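Protein kinase domain-containing protein (Chaetomium thermophilum, PDB 6Z3U) probably acts as a cyclin-dependent serine/threonine kinase of the CDK7 type, transferring phosphate from ATP to protein substrates. Local coordinates at residues L172-I184 with P223-K235. Residues are numbered along the deposited sequence; the frame is centred on the assembly and turned at random.
Sequences LEYLPLGDLEMLI and PNNLLIAADGEVK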
loop_
_atom_site.group_PDB
_atom_site.type_symbol
_atom_site.label_atom_id
_atom_site.label_comp_id
_atom_site.label_asym_id
_atom_site.label_seq_id
_atom_site.Cartn_x
_atom_site.Cartn_y
_atom_site.Cartn_z
ATOM N N LEU B 172 4.145 -13.243 11.584
ATOM C CA LEU B 172 4.260 -11.939 12.211
ATOM C C LEU B 172 5.144 -12.010 13.448
ATOM O O LEU B 172 5.425 -13.086 13.984
ATOM C CB LEU B 172 2.881 -11.394 12.608
ATOM C CG LEU B 172 1.885 -11.172 11.475
ATOM C CD1 LEU B 172 0.469 -11.157 12.013
ATOM C CD2 LEU B 172 2.188 -9.871 10.762
ATOM N N GLU B 173 5.573 -10.832 13.894
ATOM C CA GLU B 173 6.309 -10.721 15.143
ATOM C C GLU B 173 5.500 -11.335 16.278
ATOM O O GLU B 173 4.284 -11.151 16.366
ATOM C CB GLU B 173 6.604 -9.252 15.446
ATOM C CG GLU B 173 8.064 -8.934 15.698
ATOM C CD GLU B 173 8.286 -7.474 16.047
ATOM O OE1 GLU B 173 7.977 -6.606 15.202
ATOM O OE2 GLU B 173 8.764 -7.194 17.167
ATOM N N TYR B 174 6.180 -12.072 17.150
ATOM C CA TYR B 174 5.541 -12.660 18.321
ATOM C C TYR B 174 5.540 -11.637 19.453
ATOM O O TYR B 174 6.604 -11.239 19.942
ATOM C CB TYR B 174 6.259 -13.939 18.742
ATOM C CG TYR B 174 5.611 -14.641 19.913
ATOM C CD1 TYR B 174 4.341 -15.189 19.799
ATOM C CD2 TYR B 174 6.272 -14.764 21.126
ATOM C CE1 TYR B 174 3.742 -15.836 20.866
ATOM C CE2 TYR B 174 5.684 -15.412 22.197
ATOM C CZ TYR B 174 4.417 -15.946 22.061
ATOM O OH TYR B 174 3.818 -16.590 23.118
ATOM N N LEU B 175 4.343 -11.213 19.865
ATOM C CA LEU B 175 4.159 -10.174 20.877
ATOM C C LEU B 175 3.365 -10.759 22.037
ATOM O O LEU B 175 2.131 -10.632 22.086
ATOM C CB LEU B 175 3.449 -8.962 20.273
ATOM C CG LEU B 175 4.054 -8.459 18.959
ATOM C CD1 LEU B 175 3.224 -7.329 18.372
ATOM C CD2 LEU B 175 5.495 -8.012 19.165
ATOM N N PRO B 176 4.029 -11.398 23.007
ATOM C CA PRO B 176 3.294 -12.168 24.020
ATOM C C PRO B 176 2.698 -11.350 25.157
ATOM O O PRO B 176 1.839 -11.877 25.878
ATOM C CB PRO B 176 4.364 -13.131 24.557
ATOM C CG PRO B 176 5.645 -12.378 24.398
ATOM C CD PRO B 176 5.490 -11.567 23.134
ATOM N N LEU B 177 3.102 -10.095 25.341
ATOM C CA LEU B 177 2.677 -9.315 26.497
ATOM C C LEU B 177 1.343 -8.607 26.291
ATOM O O LEU B 177 1.012 -7.701 27.063
ATOM C CB LEU B 177 3.751 -8.289 26.866
ATOM C CG LEU B 177 5.021 -8.852 27.505
ATOM C CD1 LEU B 177 5.941 -7.723 27.933
ATOM C CD2 LEU B 177 4.689 -9.735 28.690
ATOM N N GLY B 178 0.578 -8.985 25.274
ATOM C CA GLY B 178 -0.756 -8.447 25.105
ATOM C C GLY B 178 -0.787 -7.095 24.429
ATOM O O GLY B 178 0.001 -6.831 23.517
ATOM N N ASP B 179 -1.702 -6.231 24.867
ATOM C CA ASP B 179 -1.872 -4.908 24.286
ATOM C C ASP B 179 -2.055 -3.893 25.408
ATOM O O ASP B 179 -2.044 -4.233 26.595
ATOM C CB ASP B 179 -3.052 -4.891 23.307
ATOM C CG ASP B 179 -4.339 -5.386 23.937
ATOM O OD1 ASP B 179 -4.716 -4.870 25.012
ATOM O OD2 ASP B 179 -4.977 -6.286 23.351
ATOM N N LEU B 180 -2.227 -2.628 25.020
ATOM C CA LEU B 180 -2.343 -1.550 25.992
ATOM C C LEU B 180 -3.740 -1.428 26.584
ATOM O O LEU B 180 -3.887 -0.846 27.663
ATOM C CB LEU B 180 -1.952 -0.222 25.342
ATOM C CG LEU B 180 -0.913 0.610 26.090
ATOM C CD1 LEU B 180 0.362 -0.178 26.308
ATOM C CD2 LEU B 180 -0.619 1.889 25.320
ATOM N N GLU B 181 -4.767 -1.937 25.902
ATOM C CA GLU B 181 -6.113 -1.863 26.454
ATOM C C GLU B 181 -6.218 -2.685 27.730
ATOM O O GLU B 181 -6.742 -2.214 28.745
ATOM C CB GLU B 181 -7.137 -2.349 25.430
ATOM C CG GLU B 181 -8.570 -1.989 25.792
ATOM C CD GLU B 181 -9.549 -3.103 25.484
ATOM O OE1 GLU B 181 -10.320 -2.968 24.507
ATOM O OE2 GLU B 181 -9.533 -4.120 26.212
ATOM N N MET B 182 -5.712 -3.918 27.699
ATOM C CA MET B 182 -5.843 -4.792 28.859
ATOM C C MET B 182 -5.047 -4.272 30.049
ATOM O O MET B 182 -5.448 -4.485 31.198
ATOM C CB MET B 182 -5.408 -6.213 28.498
ATOM C CG MET B 182 -3.993 -6.329 27.956
ATOM S SD MET B 182 -3.574 -8.008 27.428
ATOM C CE MET B 182 -4.965 -8.419 26.371
ATOM N N LEU B 183 -3.927 -3.591 29.806
ATOM C CA LEU B 183 -3.224 -2.942 30.906
ATOM C C LEU B 183 -4.076 -1.825 31.498
ATOM O O LEU B 183 -4.229 -1.723 32.721
ATOM C CB LEU B 183 -1.882 -2.392 30.428
ATOM C CG LEU B 183 -0.792 -3.397 30.056
ATOM C CD1 LEU B 183 0.533 -2.669 29.880
ATOM C CD2 LEU B 183 -0.661 -4.491 31.093
ATOM N N ILE B 184 -4.646 -0.980 30.635
ATOM C CA ILE B 184 -5.476 0.125 31.104
ATOM C C ILE B 184 -6.695 -0.397 31.854
ATOM O O ILE B 184 -7.092 0.159 32.885
ATOM C CB ILE B 184 -5.881 1.019 29.916
ATOM C CG1 ILE B 184 -4.646 1.737 29.360
ATOM C CG2 ILE B 184 -6.954 2.013 30.343
ATOM C CD1 ILE B 184 -4.863 2.418 28.026
ATOM N N PRO B 223 -6.457 1.562 21.849
ATOM C CA PRO B 223 -5.567 0.791 22.736
ATOM C C PRO B 223 -5.420 -0.674 22.354
ATOM O O PRO B 223 -4.296 -1.196 22.348
ATOM C CB PRO B 223 -6.225 0.966 24.114
ATOM C CG PRO B 223 -6.968 2.252 24.015
ATOM C CD PRO B 223 -7.476 2.313 22.607
ATOM N N ASN B 224 -6.518 -1.365 22.043
ATOM C CA ASN B 224 -6.425 -2.799 21.790
ATOM C C ASN B 224 -5.744 -3.132 20.469
ATOM O O ASN B 224 -5.522 -4.316 20.194
ATOM C CB ASN B 224 -7.815 -3.438 21.824
ATOM C CG ASN B 224 -8.793 -2.749 20.905
ATOM O OD1 ASN B 224 -9.280 -1.659 21.205
ATOM N ND2 ASN B 224 -9.096 -3.383 19.779
ATOM N N ASN B 225 -5.424 -2.137 19.645
ATOM C CA ASN B 225 -4.613 -2.341 18.451
ATOM C C ASN B 225 -3.149 -1.994 18.684
ATOM O O ASN B 225 -2.383 -1.900 17.719
ATOM C CB ASN B 225 -5.164 -1.514 17.287
ATOM C CG ASN B 225 -6.464 -2.072 16.736
ATOM O OD1 ASN B 225 -6.808 -3.234 16.966
ATOM N ND2 ASN B 225 -7.193 -1.242 15.997
ATOM N N LEU B 226 -2.749 -1.792 19.937
ATOM C CA LEU B 226 -1.366 -1.504 20.313
ATOM C C LEU B 226 -0.820 -2.716 21.066
ATOM O O LEU B 226 -0.997 -2.845 22.277
ATOM C CB LEU B 226 -1.288 -0.232 21.160
ATOM C CG LEU B 226 -1.691 1.050 20.428
ATOM C CD1 LEU B 226 -1.950 2.186 21.394
ATOM C CD2 LEU B 226 -0.599 1.434 19.449
ATOM N N LEU B 227 -0.154 -3.606 20.334
ATOM C CA LEU B 227 0.392 -4.823 20.911
ATOM C C LEU B 227 1.767 -4.555 21.521
ATOM O O LEU B 227 2.458 -3.597 21.164
ATOM C CB LEU B 227 0.483 -5.909 19.844
ATOM C CG LEU B 227 -0.787 -6.084 19.008
ATOM C CD1 LEU B 227 -0.675 -7.299 18.111
ATOM C CD2 LEU B 227 -2.014 -6.206 19.902
ATOM N N ILE B 228 2.163 -5.423 22.452
ATOM C CA ILE B 228 3.359 -5.226 23.265
ATOM C C ILE B 228 4.300 -6.407 23.058
ATOM O O ILE B 228 3.888 -7.565 23.188
ATOM C CB ILE B 228 3.010 -5.079 24.757
ATOM C CG1 ILE B 228 1.859 -4.090 24.947
ATOM C CG2 ILE B 228 4.220 -4.582 25.530
ATOM C CD1 ILE B 228 1.316 -4.057 26.356
ATOM N N ALA B 229 5.562 -6.111 22.756
ATOM C CA ALA B 229 6.565 -7.142 22.553
ATOM C C ALA B 229 7.090 -7.668 23.889
ATOM O O ALA B 229 6.792 -7.137 24.962
ATOM C CB ALA B 229 7.720 -6.603 21.709
ATOM N N ALA B 230 7.894 -8.733 23.807
ATOM C CA ALA B 230 8.452 -9.345 25.008
ATOM C C ALA B 230 9.372 -8.393 25.760
ATOM O O ALA B 230 9.453 -8.454 26.992
ATOM C CB ALA B 230 9.210 -10.622 24.640
ATOM N N ASP B 231 10.072 -7.512 25.049
ATOM C CA ASP B 231 10.989 -6.585 25.696
ATOM C C ASP B 231 10.296 -5.331 26.215
ATOM O O ASP B 231 10.951 -4.507 26.862
ATOM C CB ASP B 231 12.104 -6.177 24.729
ATOM C CG ASP B 231 11.581 -5.412 23.533
ATOM O OD1 ASP B 231 10.345 -5.326 23.377
ATOM O OD2 ASP B 231 12.406 -4.888 22.754
ATOM N N GLY B 232 9.003 -5.165 25.943
ATOM C CA GLY B 232 8.249 -4.015 26.396
ATOM C C GLY B 232 7.976 -2.976 25.330
ATOM O O GLY B 232 7.239 -2.020 25.599
ATOM N N GLU B 233 8.546 -3.132 24.136
ATOM C CA GLU B 233 8.309 -2.189 23.050
ATOM C C GLU B 233 6.904 -2.384 22.493
ATOM O O GLU B 233 6.492 -3.510 22.199
ATOM C CB GLU B 233 9.350 -2.386 21.946
ATOM C CG GLU B 233 9.366 -1.299 20.873
ATOM C CD GLU B 233 10.435 -0.242 21.113
ATOM O OE1 GLU B 233 11.630 -0.607 21.175
ATOM O OE2 GLU B 233 10.084 0.952 21.235
ATOM N N VAL B 234 6.170 -1.284 22.343
ATOM C CA VAL B 234 4.796 -1.317 21.851
ATOM C C VAL B 234 4.804 -1.212 20.334
ATOM O O VAL B 234 5.541 -0.404 19.755
ATOM C CB VAL B 234 3.962 -0.189 22.486
ATOM C CG1 VAL B 234 2.678 0.023 21.713
ATOM C CG2 VAL B 234 3.649 -0.517 23.936
ATOM N N LYS B 235 3.971 -2.026 19.686
ATOM C CA LYS B 235 3.895 -2.102 18.233
ATOM C C LYS B 235 2.464 -1.824 17.784
ATOM O O LYS B 235 1.512 -2.353 18.369
ATOM C CB LYS B 235 4.335 -3.482 17.722
ATOM C CG LYS B 235 5.490 -4.137 18.477
ATOM C CD LYS B 235 6.808 -4.023 17.724
ATOM C CE LYS B 235 7.979 -4.449 18.603
ATOM N NZ LYS B 235 9.308 -4.232 17.963
#
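Ile228 and Leu177 meet through backbone and side chain where the kinase hinge, leading from the small lobe into helix 180-185, lies against the end of the catalytic loop and the β-hairpin of strands 226-228 and 234-236. Ile228 N donates to Gly178 O at 2.8 Å, while its carbonyl takes a weak bond from Leu177 N. Glycine suits position 178: its phi is positive, and a CB would run into Met182 SD. A single β-bridge joins Asp179 to Leu227, and Leu180 N makes another weak bond to Leu226 O.

Branched apolar ends suit the seam. Leu175 crosses Leu227 at about a right angle and lays CD2 on Ala229 CB (3.7 Å). Ile228 CD1 lies 4.0 Å from Leu180 CD1 and meets Leu183 CD1 tip to tip; Trp200 of helix 194-213 backs Leu183.

Asp179 is the N-cap, in a capping box with Met182, whose SD accepts weakly from Asp179 N. Its carboxylate is short enough to turn back to the helix start: with CG between backbone N and carbonyl carbon (chi1 55°), OD1 accepts from Met182 N at 3.0 Å nearly along its C-O axis. Replacing it with an alanine would probably leave Met182 N without this acceptor and let the first turn fray.

Farther out, Glu173 OE1 accepts from Gly156 N; Lys235 NZ, bonded more strongly to Pro152 O, also makes a salt bridge to Glu173 OE2 at 3.1 Å, its hydrogen bond weak.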